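Local coordinates for CaaX farnesyltransferase beta subunit Ram1 (Aspergillus fumigatus, PDB 4L9P), which probably catalyses, as the peptide-binding, zinc-dependent beta subunit of a heterodimer, farnesyl transfer to the cysteine of C-terminal CaaX sequences, at residues Y314-C317 and A318-L322; H370-G373 and N374-L378. All blocks are in the same frame, centred on the assembly; numbering follows the deposited sequence.

Contact 1: Y314-C317 and A318-L322; sequences YAFC and ALACL. With FII ([(3,7,11-trimethyl-dodeca-2,6,10-trienyloxycarbamoyl)-methyl]-phosphonic acid), chain Q.
Helix 312-323, one of the helices of the alpha-alpha toroid, turns its first residues to the isoprenoid pocket, and Phe316 and Ala320, one turn apart, meet on the same flank of it. Four successive i to i+4 bonds define the helical geometry: Ala318 N to Tyr314 O, Leu319 N to Ala315 O, Ala320 N to Phe316 O at 2.8 Å, and Cys321 N to Cys317 O, the last the most bent at 154°. With CG anti to the backbone N (chi1 175°), the Phe316 ring leans outward and toward the C-terminal end of the helix, where Ala320 CB sits over one of its faces, 4.1 Å from the ring centroid and 21° off the normal, a CH-pi contact displaced toward the rim at CZ.

Two side chains reach the farnesyl chain of FII. Cys317 SG, beside its own backbone N, comes within 3.5 Å of FII C10. Tyr314 approaches obliquely, its OH 3.5 Å from FII C24; the same hydroxyl is hydrogen-bonded to Tyr123 OH of the Ram2 alpha subunit, so the Tyr314 side of the pocket borders the alpha subunit.

The helix is buried on several sides: Cys317 and Ala320 pack on Tyr255 of helix 251-263, Cys321 on Leu288 and Leu292 of helix 288-293, and Leu319 on Leu378 and Val379 of helix 375-384.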
ATOM      1  N   TYR B 314       2.009   0.655   0.503  1.00  4.35           N
ATOM      2  CA  TYR B 314       3.125  -0.083   1.114  1.00  3.79           C
ATOM      3  C   TYR B 314       3.618   0.629   2.365  1.00  4.53           C
ATOM      4  O   TYR B 314       4.095  -0.037   3.308  1.00  5.42           O
ATOM      5  CB  TYR B 314       4.236  -0.237   0.092  1.00  3.49           C
ATOM      6  CG  TYR B 314       3.804  -1.105  -1.083  1.00  4.60           C
ATOM      7  CD1 TYR B 314       3.258  -2.380  -0.857  1.00  6.43           C
ATOM      8  CD2 TYR B 314       4.084  -0.762  -2.415  1.00  4.72           C
ATOM      9  CE1 TYR B 314       2.954  -3.248  -1.930  1.00  5.51           C
ATOM     10  CE2 TYR B 314       3.770  -1.624  -3.466  1.00  5.17           C
ATOM     11  CZ  TYR B 314       3.218  -2.841  -3.240  1.00  6.09           C
ATOM     12  OH  TYR B 314       2.981  -3.677  -4.311  1.00  9.36           O
ATOM     13  N   ALA B 315       3.473   1.958   2.452  1.00  3.61           N
ATOM     14  CA  ALA B 315       3.768   2.651   3.738  1.00  3.83           C
ATOM     15  C   ALA B 315       2.845   2.149   4.834  1.00  2.48           C
ATOM     16  O   ALA B 315       3.305   1.904   5.976  1.00  4.11           O
ATOM     17  CB  ALA B 315       3.629   4.147   3.562  1.00  5.00           C
ATOM     18  N   PHE B 316       1.546   1.995   4.509  1.00  2.88           N
ATOM     19  CA  PHE B 316       0.657   1.452   5.521  1.00  2.54           C
ATOM     20  C   PHE B 316       1.142   0.067   5.974  1.00  2.32           C
ATOM     21  O   PHE B 316       1.233  -0.245   7.197  1.00  4.17           O
ATOM     22  CB  PHE B 316      -0.800   1.335   5.054  1.00  3.28           C
ATOM     23  CG  PHE B 316      -1.672   0.651   6.087  1.00  3.66           C
ATOM     24  CD1 PHE B 316      -2.089   1.360   7.226  1.00  4.84           C
ATOM     25  CD2 PHE B 316      -1.948  -0.717   5.979  1.00  3.92           C
ATOM     26  CE1 PHE B 316      -2.794   0.729   8.240  1.00  5.16           C
ATOM     27  CE2 PHE B 316      -2.703  -1.370   6.991  1.00  4.61           C
ATOM     28  CZ  PHE B 316      -3.106  -0.644   8.142  1.00  4.93           C
ATOM     29  N   CYS B 317       1.370  -0.820   5.005  1.00  3.27           N
ATOM     30  CA  CYS B 317       1.785  -2.182   5.405  1.00  4.41           C
ATOM     31  C   CYS B 317       3.032  -2.171   6.298  1.00  3.99           C
ATOM     32  O   CYS B 317       3.110  -2.906   7.288  1.00  4.27           O
ATOM     33  CB  CYS B 317       2.118  -2.991   4.128  1.00  5.04           C
ATOM     34  SG  CYS B 317       0.650  -3.436   3.143  1.00  6.87           S
ATOM     35  N   ALA B 318       4.035  -1.382   5.916  1.00  3.44           N
ATOM     36  CA  ALA B 318       5.284  -1.337   6.676  1.00  3.13           C
ATOM     37  C   ALA B 318       5.102  -0.721   8.065  1.00  4.26           C
ATOM     38  O   ALA B 318       5.637  -1.254   9.033  1.00  5.10           O
ATOM     39  CB  ALA B 318       6.382  -0.569   5.901  1.00  4.52           C
ATOM     40  N   LEU B 319       4.389   0.407   8.143  1.00  3.48           N
ATOM     41  CA  LEU B 319       4.248   1.079   9.447  1.00  3.84           C
ATOM     42  C   LEU B 319       3.359   0.240  10.363  1.00  3.91           C
ATOM     43  O   LEU B 319       3.662   0.113  11.560  1.00  5.16           O
ATOM     44  CB  LEU B 319       3.615   2.452   9.262  1.00  4.42           C
ATOM     45  CG  LEU B 319       4.559   3.464   8.572  1.00  6.40           C
ATOM     46  CD1 LEU B 319       3.778   4.710   8.128  1.00  7.31           C
ATOM     47  CD2 LEU B 319       5.754   3.810   9.518  1.00  9.26           C
ATOM     48  N   ALA B 320       2.282  -0.353   9.827  1.00  4.12           N
ATOM     49  CA  ALA B 320       1.429  -1.187  10.659  1.00  4.02           C
ATOM     50  C   ALA B 320       2.231  -2.413  11.115  1.00  4.82           C
ATOM     51  O   ALA B 320       2.140  -2.828  12.274  1.00  5.52           O
ATOM     52  CB  ALA B 320       0.156  -1.640   9.866  1.00  4.57           C
ATOM     53  N   CYS B 321       3.029  -3.015  10.213  1.00  5.33           N
ATOM     54  CA  CYS B 321       3.848  -4.159  10.626  1.00  6.22           C
ATOM     55  C   CYS B 321       4.846  -3.738  11.716  1.00  5.51           C
ATOM     56  O   CYS B 321       5.033  -4.495  12.686  1.00  6.37           O
ATOM     57  CB  CYS B 321       4.590  -4.712   9.379  1.00  6.95           C
ATOM     58  SG  CYS B 321       5.304  -6.328   9.715  1.00  9.02           S
ATOM     59  N   LEU B 322       5.481  -2.554  11.588  1.00  5.89           N
ATOM     60  CA  LEU B 322       6.430  -2.103  12.647  1.00  5.91           C
ATOM     61  C   LEU B 322       5.709  -1.982  13.988  1.00  6.25           C
ATOM     62  O   LEU B 322       6.271  -2.363  15.023  1.00  7.94           O
ATOM     63  CB  LEU B 322       7.053  -0.739  12.307  1.00  6.49           C
ATOM     64  CG  LEU B 322       8.147  -0.826  11.243  1.00  6.48           C
ATOM     65  CD1 LEU B 322       8.566   0.604  10.913  1.00  7.29           C
ATOM     66  CD2 LEU B 322       9.377  -1.638  11.668  1.00  6.82           C
TER
HETATM   67  C1  FII Q 608      -2.790  -5.587   2.724  1.00 11.11           C
HETATM   68  C2  FII Q 608      -2.627  -5.313   1.253  1.00 10.84           C
HETATM   69  C6  FII Q 608      -2.764  -6.481   0.371  1.00 12.73           C
HETATM   70  C10 FII Q 608      -1.976  -4.052   0.853  1.00 10.00           C
HETATM   71  C11 FII Q 608      -1.661  -3.680  -0.595  1.00  9.72           C
HETATM   72  C12 FII Q 608      -2.783  -2.713  -1.077  1.00  8.89           C
HETATM   73  C15 FII Q 608      -2.484  -1.850  -2.299  1.00 10.93           C
HETATM   74  C18 FII Q 608      -3.549  -0.889  -2.814  1.00 11.22           C
HETATM   75  C22 FII Q 608      -1.359  -2.325  -3.163  1.00 14.30           C
HETATM   76  C23 FII Q 608      -0.832  -1.284  -4.138  1.00 17.67           C
HETATM   77  C24 FII Q 608       0.091  -1.876  -5.134  1.00 15.94           C
HETATM   78  C27 FII Q 608       0.238  -0.975  -6.318  1.00 12.41           C
HETATM   79  C30 FII Q 608       1.360   0.044  -6.213  1.00 12.96           C
HETATM   80  C34 FII Q 608      -0.195  -1.567  -7.605  1.00 12.41           C
HETATM   81  C35 FII Q 608       0.127  -0.935  -8.943  1.00 13.03           C
HETATM   82  O36 FII Q 608      -1.049  -0.477  -9.584  1.00 11.83           O
HETATM   83  N42 FII Q 608      -1.818   0.398  -8.865  1.00 10.47           N
HETATM   84  C43 FII Q 608      -1.629   1.729  -9.265  1.00  7.89           C
HETATM   85  O44 FII Q 608      -0.825   2.106 -10.130  1.00  8.17           O
HETATM   86  C45 FII Q 608      -2.543   2.701  -8.532  1.00  5.97           C
HETATM   87  P46 FII Q 608      -1.788   4.386  -8.250  1.00  4.74           P
HETATM   88  O49 FII Q 608      -0.425   4.137  -7.721  1.00  5.05           O
HETATM   89  O50 FII Q 608      -1.858   5.146  -9.538  1.00  7.34           O
HETATM   90  O51 FII Q 608      -2.735   4.978  -7.186  1.00  5.07           O

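Contact 2: H370-G373 and N374-L378; sequences HWVG and NCWPL. With FII ([(3,7,11-trimethyl-dodeca-2,6,10-trienyloxycarbamoyl)-methyl]-phosphonic acid), chain Q.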
ATOM      1  N   HIS B 370      -8.021   4.874   3.538  1.00  3.25           N
ATOM      2  CA  HIS B 370      -7.439   3.933   4.458  1.00  3.85           C
ATOM      3  C   HIS B 370      -5.935   3.845   4.360  1.00  3.31           C
ATOM      4  O   HIS B 370      -5.207   4.094   5.352  1.00  4.19           O
ATOM      5  CB  HIS B 370      -8.013   2.551   4.274  1.00  4.37           C
ATOM      6  CG  HIS B 370      -7.202   1.524   4.990  1.00  4.29           C
ATOM      7  ND1 HIS B 370      -7.051   1.540   6.372  1.00  5.38           N
ATOM      8  CD2 HIS B 370      -6.427   0.495   4.522  1.00  4.60           C
ATOM      9  CE1 HIS B 370      -6.208   0.562   6.717  1.00  6.38           C
ATOM     10  NE2 HIS B 370      -5.812  -0.084   5.619  1.00  6.76           N
ATOM     11  N   TRP B 371      -5.384   3.562   3.167  1.00  3.14           N
ATOM     12  CA  TRP B 371      -3.935   3.200   3.175  1.00  3.55           C
ATOM     13  C   TRP B 371      -3.087   4.370   3.654  1.00  4.43           C
ATOM     14  O   TRP B 371      -2.131   4.155   4.407  1.00  6.12           O
ATOM     15  CB  TRP B 371      -3.469   2.768   1.769  1.00  3.57           C
ATOM     16  CG  TRP B 371      -4.251   1.582   1.229  1.00  3.42           C
ATOM     17  CD1 TRP B 371      -5.106   1.572   0.153  1.00  4.06           C
ATOM     18  CD2 TRP B 371      -4.285   0.268   1.777  1.00  3.47           C
ATOM     19  NE1 TRP B 371      -5.675   0.331  -0.005  1.00  4.60           N
ATOM     20  CE2 TRP B 371      -5.196  -0.501   0.978  1.00  4.09           C
ATOM     21  CE3 TRP B 371      -3.627  -0.345   2.833  1.00  4.37           C
ATOM     22  CZ2 TRP B 371      -5.499  -1.842   1.265  1.00  5.79           C
ATOM     23  CZ3 TRP B 371      -3.929  -1.666   3.123  1.00  6.10           C
ATOM     24  CH2 TRP B 371      -4.843  -2.410   2.315  1.00  6.06           C
ATOM     25  N   VAL B 372      -3.374   5.601   3.178  1.00  3.09           N
ATOM     26  CA  VAL B 372      -2.661   6.766   3.679  1.00  3.66           C
ATOM     27  C   VAL B 372      -3.299   7.232   5.000  1.00  3.83           C
ATOM     28  O   VAL B 372      -2.574   7.520   5.955  1.00  4.97           O
ATOM     29  CB  VAL B 372      -2.652   7.890   2.618  1.00  3.80           C
ATOM     30  CG1 VAL B 372      -2.109   9.179   3.189  1.00  4.81           C
ATOM     31  CG2 VAL B 372      -1.809   7.438   1.398  1.00  4.78           C
ATOM     32  N   GLY B 373      -4.643   7.305   5.070  1.00  4.11           N
ATOM     33  CA  GLY B 373      -5.302   7.887   6.259  1.00  4.55           C
ATOM     34  C   GLY B 373      -4.880   7.166   7.535  1.00  4.27           C
ATOM     35  O   GLY B 373      -4.594   7.801   8.559  1.00  6.18           O
ATOM     36  N   ASN B 374      -4.817   5.831   7.501  1.00  4.62           N
ATOM     37  CA  ASN B 374      -4.484   5.080   8.699  1.00  4.69           C
ATOM     38  C   ASN B 374      -3.001   4.997   8.966  1.00  4.42           C
ATOM     39  O   ASN B 374      -2.597   4.484  10.042  1.00  7.21           O
ATOM     40  CB  ASN B 374      -5.152   3.699   8.701  1.00  6.13           C
ATOM     41  CG  ASN B 374      -6.550   3.770   9.324  1.00  8.60           C
ATOM     42  OD1 ASN B 374      -6.724   4.455  10.376  1.00 10.53           O
ATOM     43  ND2 ASN B 374      -7.517   3.042   8.771  1.00 10.48           N
ATOM     44  N   CYS B 375      -2.157   5.556   8.068  1.00  3.71           N
ATOM     45  CA  CYS B 375      -0.773   5.801   8.500  1.00  4.13           C
ATOM     46  C   CYS B 375      -0.735   6.880   9.578  1.00  4.64           C
ATOM     47  O   CYS B 375       0.187   6.894  10.427  1.00  6.03           O
ATOM     48  CB  CYS B 375       0.133   6.293   7.377  1.00  5.05           C
ATOM     49  SG  CYS B 375       0.530   4.969   6.176  1.00  5.90           S
ATOM     50  N   TRP B 376      -1.703   7.806   9.564  1.00  4.87           N
ATOM     51  CA  TRP B 376      -1.608   8.953  10.474  1.00  4.68           C
ATOM     52  C   TRP B 376      -1.674   8.609  11.976  1.00  4.80           C
ATOM     53  O   TRP B 376      -0.844   9.111  12.748  1.00  5.71           O
ATOM     54  CB  TRP B 376      -2.624  10.057  10.104  1.00  5.02           C
ATOM     55  CG  TRP B 376      -2.117  10.803   8.880  1.00  5.82           C
ATOM     56  CD1 TRP B 376      -2.663  10.810   7.577  1.00  6.70           C
ATOM     57  CD2 TRP B 376      -0.933  11.636   8.813  1.00  6.37           C
ATOM     58  NE1 TRP B 376      -1.888  11.621   6.748  1.00  6.92           N
ATOM     59  CE2 TRP B 376      -0.832  12.129   7.463  1.00  6.72           C
ATOM     60  CE3 TRP B 376       0.048  12.004   9.749  1.00  7.74           C
ATOM     61  CZ2 TRP B 376       0.191  12.977   7.049  1.00  8.05           C
ATOM     62  CZ3 TRP B 376       1.122  12.829   9.313  1.00  9.13           C
ATOM     63  CH2 TRP B 376       1.159  13.311   7.981  1.00  9.72           C
ATOM     64  N   PRO B 377      -2.627   7.755  12.407  1.00  5.23           N
ATOM     65  CA  PRO B 377      -2.598   7.407  13.846  1.00  5.77           C
ATOM     66  C   PRO B 377      -1.305   6.692  14.214  1.00  5.81           C
ATOM     67  O   PRO B 377      -0.862   6.840  15.378  1.00  6.78           O
ATOM     68  CB  PRO B 377      -3.796   6.448  14.022  1.00  7.31           C
ATOM     69  CG  PRO B 377      -4.655   6.600  12.797  1.00  9.25           C
ATOM     70  CD  PRO B 377      -3.820   7.250  11.697  1.00  7.22           C
ATOM     71  N   LEU B 378      -0.731   5.937  13.279  1.00  5.47           N
ATOM     72  CA  LEU B 378       0.515   5.207  13.595  1.00  5.42           C
ATOM     73  C   LEU B 378       1.655   6.207  13.750  1.00  5.82           C
ATOM     74  O   LEU B 378       2.423   6.154  14.741  1.00  6.90           O
ATOM     75  CB  LEU B 378       0.871   4.201  12.469  1.00  6.34           C
ATOM     76  CG  LEU B 378      -0.263   3.196  12.249  1.00  5.98           C
ATOM     77  CD1 LEU B 378       0.145   2.236  11.065  1.00  8.16           C
ATOM     78  CD2 LEU B 378      -0.666   2.382  13.477  1.00  6.71           C
TER
HETATM   79  C1  FII Q 608      -2.790  -5.587   2.724  1.00 11.11           C
HETATM   80  C2  FII Q 608      -2.627  -5.313   1.253  1.00 10.84           C
HETATM   81  C6  FII Q 608      -2.764  -6.481   0.371  1.00 12.73           C
HETATM   82  C10 FII Q 608      -1.976  -4.052   0.853  1.00 10.00           C
HETATM   83  C11 FII Q 608      -1.661  -3.680  -0.595  1.00  9.72           C
HETATM   84  C12 FII Q 608      -2.783  -2.713  -1.077  1.00  8.89           C
HETATM   85  C15 FII Q 608      -2.484  -1.850  -2.299  1.00 10.93           C
HETATM   86  C18 FII Q 608      -3.549  -0.889  -2.814  1.00 11.22           C
HETATM   87  C22 FII Q 608      -1.359  -2.325  -3.163  1.00 14.30           C
HETATM   88  C23 FII Q 608      -0.832  -1.284  -4.138  1.00 17.67           C
HETATM   89  C24 FII Q 608       0.091  -1.876  -5.134  1.00 15.94           C
HETATM   90  C27 FII Q 608       0.238  -0.975  -6.318  1.00 12.41           C
HETATM   91  C30 FII Q 608       1.360   0.044  -6.213  1.00 12.96           C
HETATM   92  C34 FII Q 608      -0.195  -1.567  -7.605  1.00 12.41           C
HETATM   93  C35 FII Q 608       0.127  -0.935  -8.943  1.00 13.03           C
HETATM   94  O36 FII Q 608      -1.049  -0.477  -9.584  1.00 11.83           O
HETATM   95  N42 FII Q 608      -1.818   0.398  -8.865  1.00 10.47           N
HETATM   96  C43 FII Q 608      -1.629   1.729  -9.265  1.00  7.89           C
HETATM   97  O44 FII Q 608      -0.825   2.106 -10.130  1.00  8.17           O
HETATM   98  C45 FII Q 608      -2.543   2.701  -8.532  1.00  5.97           C
HETATM   99  P46 FII Q 608      -1.788   4.386  -8.250  1.00  4.74           P
HETATM  100  O49 FII Q 608      -0.425   4.137  -7.721  1.00  5.05           O
HETATM  101  O50 FII Q 608      -1.858   5.146  -9.538  1.00  7.34           O
HETATM  102  O51 FII Q 608      -2.735   4.978  -7.186  1.00  5.07           O
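His370 and Asn374 meet through their side chains: Asn374 ND2 donates to His370 ND1 over 2.9 Å, nearly straight at 178°. The acceptor lies in the amide plane and the donor in the imidazole plane, although the two planes are 68° apart. With ND1 accepting, any ring proton would sit on NE2, consistent with a neutral imidazole. A second bond, from Asn374 N to His370 O at 2.8 Å, closes the turn.

The imidazole backs Trp371: His370 CD2 stands 3.3 Å above one indole face, while FII C12 lies 3.7 Å above the opposite one. Trp371 CH2 is 3.6 Å from FII C10, and NE1 is hydrogen-bonded to Tyr432 OH. Further out, Asn374 OD1 is held by Thr443 OG1, so both ends of the amide are bonded and its rotation is set.

Past Asn374 the backbone bonds span three residues instead of four. Cys375 N binds Val372 O at 137°, and Trp376 N binds Gly373 O across 3.1 Å, each donor above the carbonyl plane. The turns lead from helix 368-371 into helix 375-384, and Trp371, just before them, supplies an aromatic wall of the toroid's isoprenoid pocket, its side chain about 6 Å from the zinc ion.

From the N terminus, contact 1 comes first, within helix 312-323, and contact 2 follows at the passage from helix 368-371 to helix 375-384. Each is formed by adjoining segments, so neither closes a long loop; they stand in series, without nesting or crossing, with helices 328-335 and 338-346 between them. In space their centres are 9 Å apart and they touch directly: Phe316 CB is 3.2 Å from Trp371 O, Phe316 and His370 meet edge-to-face, and Ala320 N is 3.6 Å from Leu378 CD1. Together they join helix 312-323 to helices 368-371 and 375-384, and both segments 314-317 and 370-373 reach FII, lining its hydrocarbon chain.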